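Muconate lactonizing enzyme (Corynebacterium glutamicum, PDB 3I4K) is an enzyme of the enolase superfamily that binds a magnesium ion in its barrel domain. Local coordinates at residues 122-125 with 126-130. Residues are numbered along the deposited sequence; the frame is centred on the assembly and turned at random.
Sequences LNVP and VRDLL
Arg127 sets CG between its own backbone N and carbonyl carbon (chi1 60°), and the chain then runs extended to NE. This swings the guanidinium back across the ring of Pro125. Asp128 turns CG anti to its carbonyl carbon (chi1 -74°), which brings the carboxylate against the same proline. The ring of Pro125 therefore touches both charged groups. Pro125 CG lies over one face of the Arg127 guanidinium, 3.0 Å above its plane and offset toward the rim. Pro125 CG is 3.3 Å from Arg127 NH2. On the carboxylate side, Pro125 CD approaches Asp128 OD2 at 3.0 Å. Asp128 OD2 also lies 3.8 Å from Val124 CB.

The backbone closes the turn. Asp128 N donates to Pro125 O at 3.3 Å, with an N-H...O angle of 148°. Leu129 N bonds to Val126 O at 3.0 Å, the next step of the 3-10 turn.

A methyl pair also bridges the turn: Leu122 CD1 meets Leu129 CD2 at 3.9 Å. Leu129 also packs on Trp118 and Ala119 of helix 104-121. Leu122 and Val124 pack on Val124 and Leu122 of the second subunit, respectively. Helix 104-121 ends in a Schellman motif at Asn123, and a short 3-10 turn follows in the link toward strand 137-144 of the enolase-type barrel.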
loop_
_atom_site.group_PDB
_atom_site.type_symbol
_atom_site.label_atom_id
_atom_site.label_comp_id
_atom_site.label_asym_id
_atom_site.label_seq_id
_atom_site.Cartn_x
_atom_site.Cartn_y
_atom_site.Cartn_z
ATOM N N LEU A 122 -16.748 13.773 4.116
ATOM C CA LEU A 122 -17.264 12.608 4.831
ATOM C C LEU A 122 -17.218 12.876 6.324
ATOM O O LEU A 122 -17.662 12.061 7.139
ATOM C CB LEU A 122 -16.422 11.372 4.511
ATOM C CG LEU A 122 -16.234 10.964 3.049
ATOM C CD1 LEU A 122 -15.326 9.732 3.000
ATOM C CD2 LEU A 122 -17.579 10.666 2.388
ATOM N N ASN A 123 -16.664 14.032 6.668
ATOM C CA ASN A 123 -16.527 14.466 8.049
ATOM C C ASN A 123 -15.638 13.544 8.885
ATOM O O ASN A 123 -16.016 13.102 9.976
ATOM C CB ASN A 123 -17.909 14.612 8.699
ATOM C CG ASN A 123 -17.856 15.400 9.995
ATOM O OD1 ASN A 123 -17.377 16.539 10.025
ATOM N ND2 ASN A 123 -18.343 14.799 11.075
ATOM N N VAL A 124 -14.442 13.270 8.368
ATOM C CA VAL A 124 -13.476 12.421 9.059
ATOM C C VAL A 124 -12.063 12.942 8.814
ATOM O O VAL A 124 -11.843 13.751 7.914
ATOM C CB VAL A 124 -13.533 10.968 8.537
ATOM C CG1 VAL A 124 -14.894 10.369 8.800
ATOM C CG2 VAL A 124 -13.216 10.943 7.047
ATOM N N PRO A 125 -11.088 12.495 9.624
ATOM C CA PRO A 125 -9.698 12.934 9.448
ATOM C C PRO A 125 -9.204 12.319 8.134
ATOM O O PRO A 125 -9.806 11.367 7.632
ATOM C CB PRO A 125 -8.981 12.311 10.645
ATOM C CG PRO A 125 -10.076 12.086 11.652
ATOM C CD PRO A 125 -11.223 11.637 10.811
ATOM N N VAL A 126 -8.122 12.844 7.573
ATOM C CA VAL A 126 -7.597 12.275 6.337
ATOM C C VAL A 126 -7.076 10.849 6.573
ATOM O O VAL A 126 -7.126 10.009 5.674
ATOM C CB VAL A 126 -6.464 13.147 5.764
ATOM C CG1 VAL A 126 -5.528 12.303 4.916
ATOM C CG2 VAL A 126 -7.057 14.276 4.919
ATOM N N ARG A 127 -6.590 10.577 7.782
ATOM C CA ARG A 127 -6.053 9.257 8.119
ATOM C C ARG A 127 -7.091 8.136 8.080
ATOM O O ARG A 127 -6.742 6.967 7.929
ATOM C CB ARG A 127 -5.419 9.281 9.507
ATOM C CG ARG A 127 -6.397 9.653 10.597
ATOM C CD ARG A 127 -5.761 9.607 11.958
ATOM N NE ARG A 127 -6.726 9.939 12.997
ATOM C CZ ARG A 127 -7.170 11.169 13.231
ATOM N NH1 ARG A 127 -6.724 12.184 12.502
ATOM N NH2 ARG A 127 -8.069 11.378 14.185
ATOM N N ASP A 128 -8.362 8.480 8.239
ATOM C CA ASP A 128 -9.404 7.463 8.203
ATOM C C ASP A 128 -9.642 6.993 6.768
ATOM O O ASP A 128 -10.438 6.092 6.528
ATOM C CB ASP A 128 -10.706 7.988 8.812
ATOM C CG ASP A 128 -10.644 8.090 10.325
ATOM O OD1 ASP A 128 -9.664 7.604 10.939
ATOM O OD2 ASP A 128 -11.593 8.651 10.904
ATOM N N LEU A 129 -8.964 7.616 5.811
ATOM C CA LEU A 129 -9.090 7.192 4.424
ATOM C C LEU A 129 -7.833 6.386 4.115
ATOM O O LEU A 129 -7.693 5.807 3.032
ATOM C CB LEU A 129 -9.169 8.393 3.480
ATOM C CG LEU A 129 -10.364 9.342 3.602
ATOM C CD1 LEU A 129 -10.325 10.348 2.465
ATOM C CD2 LEU A 129 -11.654 8.552 3.559
ATOM N N LEU A 130 -6.935 6.340 5.098
ATOM C CA LEU A 130 -5.654 5.652 4.968
ATOM C C LEU A 130 -5.450 4.481 5.933
ATOM O O LEU A 130 -4.316 4.097 6.194
ATOM C CB LEU A 130 -4.515 6.658 5.167
ATOM C CG LEU A 130 -4.546 7.902 4.275
ATOM C CD1 LEU A 130 -3.488 8.884 4.735
ATOM C CD2 LEU A 130 -4.337 7.510 2.818
#